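Local atomic coordinates of leucine aminopeptidase 1 (Caenorhabditis elegans, PDB entry 2HC9), a protein that probably acts as a digestive enzyme, a zinc-dependent aminopeptidase that releases N-terminal amino acids, preferably leucine, from peptides. Residues A[96-101]-A[128-133]; A[340-345]-A[442-447]. The protein carries 1 engineered substitution. All coordinates share one frame; numbering follows the deposited sequence. Where two conformers were deposited one is given.

Contact 1 of 2, residues A[96-101]-A[128-133]; sequences ELKPIN and ARTFCK. With SO4 (sulfate ion), chain E.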
loop_
_atom_site.group_PDB
_atom_site.type_symbol
_atom_site.label_atom_id
_atom_site.label_comp_id
_atom_site.label_asym_id
_atom_site.label_seq_id
_atom_site.Cartn_x
_atom_site.Cartn_y
_atom_site.Cartn_z
ATOM N N GLU A 96 -23.340 -28.794 -3.519
ATOM C CA GLU A 96 -24.613 -28.836 -4.235
ATOM C C GLU A 96 -25.797 -28.507 -3.332
ATOM O O GLU A 96 -26.799 -27.955 -3.786
ATOM C CB GLU A 96 -24.831 -30.230 -4.865
ATOM C CG GLU A 96 -23.780 -30.625 -5.925
ATOM C CD GLU A 96 -23.650 -29.653 -7.105
ATOM O OE1 GLU A 96 -24.514 -28.788 -7.314
ATOM O OE2 GLU A 96 -22.663 -29.792 -7.864
ATOM N N LEU A 97 -25.674 -28.853 -2.055
ATOM C CA LEU A 97 -26.797 -28.731 -1.122
ATOM C C LEU A 97 -26.870 -27.342 -0.466
ATOM O O LEU A 97 -27.951 -26.792 -0.274
ATOM C CB LEU A 97 -26.724 -29.829 -0.057
ATOM C CG LEU A 97 -27.790 -29.857 1.064
ATOM C CD1 LEU A 97 -29.223 -29.956 0.505
ATOM C CD2 LEU A 97 -27.503 -30.977 2.076
ATOM N N LYS A 98 -25.718 -26.782 -0.099
ATOM C CA LYS A 98 -25.707 -25.507 0.636
ATOM C C LYS A 98 -26.536 -24.409 -0.027
ATOM O O LYS A 98 -27.216 -23.664 0.680
ATOM C CB LYS A 98 -24.256 -25.045 0.923
ATOM C CG LYS A 98 -24.116 -23.849 1.845
ATOM C CD LYS A 98 -24.641 -24.162 3.247
ATOM C CE LYS A 98 -24.673 -22.902 4.103
ATOM N NZ LYS A 98 -25.881 -22.137 3.781
ATOM N N PRO A 99 -26.516 -24.300 -1.380
ATOM C CA PRO A 99 -27.375 -23.298 -2.025
ATOM C C PRO A 99 -28.873 -23.514 -1.946
ATOM O O PRO A 99 -29.632 -22.568 -2.184
ATOM C CB PRO A 99 -26.967 -23.391 -3.512
ATOM C CG PRO A 99 -25.600 -23.981 -3.487
ATOM C CD PRO A 99 -25.675 -24.981 -2.391
ATOM N N ILE A 100 -29.311 -24.747 -1.691
ATOM C CA ILE A 100 -30.733 -25.029 -1.753
ATOM C C ILE A 100 -31.502 -24.283 -0.668
ATOM O O ILE A 100 -31.134 -24.310 0.501
ATOM C CB ILE A 100 -31.031 -26.529 -1.703
ATOM C CG1 ILE A 100 -30.460 -27.212 -2.953
ATOM C CG2 ILE A 100 -32.554 -26.784 -1.573
ATOM C CD1 ILE A 100 -30.554 -28.740 -2.874
ATOM N N ASN A 101 -32.581 -23.625 -1.087
ATOM C CA ASN A 101 -33.556 -23.058 -0.159
ATOM C C ASN A 101 -34.880 -23.794 -0.208
ATOM O O ASN A 101 -35.274 -24.297 -1.267
ATOM C CB ASN A 101 -33.740 -21.580 -0.459
ATOM C CG ASN A 101 -32.464 -20.789 -0.237
ATOM O OD1 ASN A 101 -31.705 -21.054 0.696
ATOM N ND2 ASN A 101 -32.206 -19.833 -1.122
ATOM N N ALA A 128 -25.660 -32.324 7.441
ATOM C CA ALA A 128 -25.877 -31.626 8.704
ATOM C C ALA A 128 -25.342 -30.194 8.672
ATOM O O ALA A 128 -25.996 -29.280 9.172
ATOM C CB ALA A 128 -25.229 -32.412 9.859
ATOM N N ARG A 129 -24.171 -29.992 8.056
ATOM C CA ARG A 129 -23.505 -28.659 8.038
ATOM C C ARG A 129 -24.377 -27.603 7.353
ATOM O O ARG A 129 -24.174 -26.403 7.571
ATOM C CB ARG A 129 -22.146 -28.668 7.272
ATOM C CG ARG A 129 -21.118 -29.734 7.657
ATOM C CD ARG A 129 -19.854 -29.732 6.735
ATOM N NE ARG A 129 -19.071 -30.989 6.811
ATOM C CZ ARG A 129 -18.347 -31.346 7.880
ATOM N NH1 ARG A 129 -17.670 -32.502 7.892
ATOM N NH2 ARG A 129 -18.304 -30.555 8.954
ATOM N N THR A 130 -25.296 -28.026 6.477
ATOM C CA THR A 130 -26.079 -27.062 5.697
ATOM C C THR A 130 -27.300 -26.565 6.471
ATOM O O THR A 130 -28.020 -25.704 5.982
ATOM C CB THR A 130 -26.582 -27.653 4.354
ATOM O OG1 THR A 130 -27.564 -28.675 4.617
ATOM C CG2 THR A 130 -25.389 -28.193 3.491
ATOM N N PHE A 131 -27.554 -27.138 7.654
ATOM C CA PHE A 131 -28.655 -26.676 8.507
ATOM C C PHE A 131 -28.143 -25.710 9.561
ATOM O O PHE A 131 -27.834 -26.102 10.697
ATOM C CB PHE A 131 -29.476 -27.856 9.065
ATOM C CG PHE A 131 -30.307 -28.514 7.985
ATOM C CD1 PHE A 131 -31.494 -27.929 7.567
ATOM C CD2 PHE A 131 -29.824 -29.607 7.306
ATOM C CE1 PHE A 131 -32.231 -28.479 6.520
ATOM C CE2 PHE A 131 -30.552 -30.176 6.253
ATOM C CZ PHE A 131 -31.751 -29.614 5.863
ATOM N N CYS A 132 -27.961 -24.457 9.139
ATOM C CA CYS A 132 -27.265 -23.479 9.993
ATOM C C CYS A 132 -28.211 -23.054 11.113
ATOM O O CYS A 132 -29.290 -22.519 10.852
ATOM C CB CYS A 132 -26.843 -22.253 9.157
ATOM S SG CYS A 132 -25.876 -22.706 7.703
ATOM N N LYS A 133 -27.810 -23.288 12.354
ATOM C CA LYS A 133 -28.654 -22.936 13.503
ATOM C C LYS A 133 -28.805 -21.433 13.634
ATOM O O LYS A 133 -29.881 -20.939 13.973
ATOM C CB LYS A 133 -28.074 -23.515 14.803
ATOM C CG LYS A 133 -28.198 -25.023 14.893
ATOM C CD LYS A 133 -27.874 -25.514 16.294
ATOM C CE LYS A 133 -28.156 -27.025 16.409
ATOM N NZ LYS A 133 -28.213 -27.377 17.872
HETATM S S SO4 E . -27.683 -19.381 5.021
HETATM O O1 SO4 E . -28.237 -20.710 4.739
HETATM O O2 SO4 E . -28.343 -18.800 6.193
HETATM O O3 SO4 E . -26.231 -19.529 5.240
HETATM O O4 SO4 E . -27.906 -18.453 3.912
HETATM O O HOH W 1 -27.998 -24.082 3.841
#
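Two type I turns of the macro-like N-terminal domain, Leu97 to Ile100 and Ala128 to Phe131, meet where Leu97 and Lys98 close on Thr130 and Cys132. The turns lead the chain out of helices 90-97 and 120-128, and no direct hydrogen bond joins them. Leu97 and Thr130 cross at about a right angle: Leu97 CD2 rests 3.4 Å from Thr130 OG1 and 3.8 Å from Thr130 CG2. Threonine suits the place because its two branches do different work. With OG1 set between the backbone N and the carbonyl carbon (chi1 68°), the hydroxyl bonds to the carbonyl of Ile127, while CG2 supplies the leucine with a methyl surface. Lys98 passes Thr130 in the opposite direction, its CD 4.1 Å from Thr130 CG2. The bend at chi2 (64°) brings Lys98 CE to 3.8 Å from Cys132 SG, and a second bend at chi4 (81°) turns NZ back toward a water. That water accepts a bond from Lys98 NZ (2.9 Å) and lies 2.7 Å from Thr130 O, linking the turns indirectly. Lys98 NZ also donates to O3 of a sulfate at 3.0 Å, with a weaker bond to O1. Lysine thus offers methylenes to Thr130 and Cys132 and an ammonium group to water and anion. This sulfate, probably from the crystallisation liquor, is held by Arg467 as well. Tyr94 of helix 90-97 touches Thr130. Leu97 packs on Ile75 of strand 72-77 in the N-terminal sheet, whereas the 128-133 segment packs on helix 157-178, where Lys133 forms salt bridges with Glu168 and Glu172.

Contact 2 of 2, residues A[340-345]-A[442-447]; sequences ILADGV and GAHIGF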
loop_
_atom_site.group_PDB
_atom_site.type_symbol
_atom_site.label_atom_id
_atom_site.label_comp_id
_atom_site.label_asym_id
_atom_site.label_seq_id
_atom_site.Cartn_x
_atom_site.Cartn_y
_atom_site.Cartn_z
ATOM N N ILE A 340 -1.720 -18.571 23.811
ATOM C CA ILE A 340 -2.683 -19.190 24.719
ATOM C C ILE A 340 -2.590 -20.716 24.665
ATOM O O ILE A 340 -2.743 -21.390 25.701
ATOM C CB ILE A 340 -4.124 -18.647 24.539
ATOM C CG1 ILE A 340 -4.779 -19.186 23.249
ATOM C CG2 ILE A 340 -4.121 -17.087 24.556
ATOM C CD1 ILE A 340 -6.271 -18.744 23.051
ATOM N N LEU A 341 -2.348 -21.260 23.463
ATOM C CA LEU A 341 -2.206 -22.695 23.300
ATOM C C LEU A 341 -0.930 -23.230 23.934
ATOM O O LEU A 341 -0.926 -24.357 24.379
ATOM C CB LEU A 341 -2.266 -23.112 21.826
ATOM C CG LEU A 341 -3.632 -22.910 21.141
ATOM C CD1 LEU A 341 -3.448 -22.948 19.630
ATOM C CD2 LEU A 341 -4.667 -23.978 21.587
ATOM N N ALA A 342 0.146 -22.433 23.966
ATOM C CA ALA A 342 1.369 -22.855 24.672
ATOM C C ALA A 342 1.043 -23.175 26.150
ATOM O O ALA A 342 1.554 -24.153 26.731
ATOM C CB ALA A 342 2.448 -21.721 24.605
ATOM N N ASP A 343 0.191 -22.358 26.767
ATOM C CA ASP A 343 -0.231 -22.660 28.143
ATOM C C ASP A 343 -1.132 -23.906 28.206
ATOM O O ASP A 343 -0.993 -24.742 29.106
ATOM C CB ASP A 343 -0.987 -21.474 28.732
ATOM C CG ASP A 343 -0.074 -20.309 29.117
ATOM O OD1 ASP A 343 1.179 -20.432 29.037
ATOM O OD2 ASP A 343 -0.644 -19.264 29.505
ATOM N N GLY A 344 -2.066 -24.014 27.260
ATOM C CA GLY A 344 -3.032 -25.139 27.289
ATOM C C GLY A 344 -2.337 -26.482 27.119
ATOM O O GLY A 344 -2.652 -27.458 27.824
ATOM N N VAL A 345 -1.365 -26.531 26.213
ATOM C CA VAL A 345 -0.643 -27.760 25.942
ATOM C C VAL A 345 0.313 -28.112 27.114
ATOM O O VAL A 345 0.441 -29.274 27.516
ATOM C CB VAL A 345 0.073 -27.648 24.566
ATOM C CG1 VAL A 345 1.057 -28.725 24.389
ATOM C CG2 VAL A 345 -0.941 -27.701 23.413
ATOM N N GLY A 442 4.756 -25.786 20.554
ATOM C CA GLY A 442 5.518 -26.976 20.962
ATOM C C GLY A 442 6.784 -26.689 21.747
ATOM O O GLY A 442 7.253 -27.536 22.501
ATOM N N ALA A 443 7.338 -25.490 21.587
ATOM C CA ALA A 443 8.554 -25.109 22.313
ATOM C C ALA A 443 8.372 -25.147 23.839
ATOM O O ALA A 443 9.342 -25.145 24.585
ATOM C CB ALA A 443 9.030 -23.699 21.858
ATOM N N HIS A 444 7.123 -25.169 24.297
ATOM C CA HIS A 444 6.830 -25.162 25.728
ATOM C C HIS A 444 6.578 -26.560 26.288
ATOM O O HIS A 444 6.430 -26.731 27.510
ATOM C CB HIS A 444 5.660 -24.202 25.997
ATOM C CG HIS A 444 6.033 -22.781 25.689
ATOM N ND1 HIS A 444 6.683 -21.979 26.602
ATOM C CD2 HIS A 444 6.042 -22.103 24.517
ATOM C CE1 HIS A 444 7.006 -20.833 26.026
ATOM N NE2 HIS A 444 6.633 -20.882 24.757
ATOM N N ILE A 445 6.586 -27.551 25.393
ATOM C CA ILE A 445 6.595 -28.974 25.782
ATOM C C ILE A 445 7.680 -29.803 25.058
ATOM O O ILE A 445 7.452 -30.958 24.705
ATOM C CB ILE A 445 5.180 -29.614 25.594
ATOM C CG1 ILE A 445 4.657 -29.417 24.153
ATOM C CG2 ILE A 445 4.173 -29.046 26.632
ATOM C CD1 ILE A 445 3.689 -30.563 23.727
ATOM N N GLY A 446 8.858 -29.208 24.832
ATOM C CA GLY A 446 9.976 -29.931 24.223
ATOM C C GLY A 446 9.625 -30.510 22.874
ATOM O O GLY A 446 10.114 -31.582 22.498
ATOM N N PHE A 447 8.742 -29.816 22.159
ATOM C CA PHE A 447 8.273 -30.239 20.836
ATOM C C PHE A 447 7.638 -31.635 20.847
ATOM O O PHE A 447 7.652 -32.334 19.837
ATOM C CB PHE A 447 9.376 -30.101 19.774
ATOM C CG PHE A 447 9.969 -28.725 19.724
ATOM C CD1 PHE A 447 9.234 -27.659 19.188
ATOM C CD2 PHE A 447 11.249 -28.483 20.229
ATOM C CE1 PHE A 447 9.785 -26.336 19.179
ATOM C CE2 PHE A 447 11.799 -27.171 20.218
ATOM C CZ PHE A 447 11.061 -26.116 19.689
#
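His444 and Ile445 are the residues that the turn after helix 433-442 sets against Ala342 and Val345, one helical turn apart on helix 337-350. The segment begins at Gly442, whose carbonyl closes a type I turn by accepting from Ile445 N. Gly442 O also accepts from Phe447 N at 2.7 Å, the two donors reaching it from opposite faces of the carbonyl plane. A side chain at Gly442 would be crowded by the Phe447 ring, so glycine fits there. His444 follows, with its ring carbon CD2 3.6 Å from Ala342 CB; the methyl meets the imidazole obliquely. The His444 CG stands beside the backbone N and anti to the carbonyl carbon (chi1 -65°), a rotamer that carries the ring toward the Ala342 methyl, while His444 ND1 pairs with Ser324 OG, a bond that ties down the turn of the ring in a buried place. The small alanine lets the ring come close to the helix. These segments belong to the α/β catalytic domain of the M17 family: helices 337-350 and 433-442 precede the adjacent parallel strands 356-361 and 452-457, and Val345 touches both Ile441 of the second helix and Ile357 of the first strand. Ile445 comes next, crossing Val345 at about a right angle. The two branched aliphatic side chains suit a buried, apolar contact, with Ile445 CG2 against both Val345 CG1 and the Val345 carbonyl. Val345 was modelled in two conformers, so the tight 3.3 Å approach of its CG1 to Ile445 CD1 is doubtful. At Gly446 phi turns positive (57°), a conformation glycine adopts easily. Phe447 keeps the positive phi, and its ring stacks edge-to-face with Phe411.

The contacts lie on opposite sides of the chain's centre, about 37 Å apart between their centres, and share no helix or strand. Contact 1 belongs to the N-terminal domain and is partly buried: a threonine and a lysine serve both apolar and polar partners, and water and an anion take part. Contact 2, in the catalytic domain, has all four of its touching residues buried, and its meeting surfaces are aliphatic groups and an imidazole. Both set a turn after a helix against another helix or its end, without a direct hydrogen bond. Contact 1 is remote from the annotated sites; in contact 2 the side chain of Ala342 is about 14 Å from a bound zinc ion.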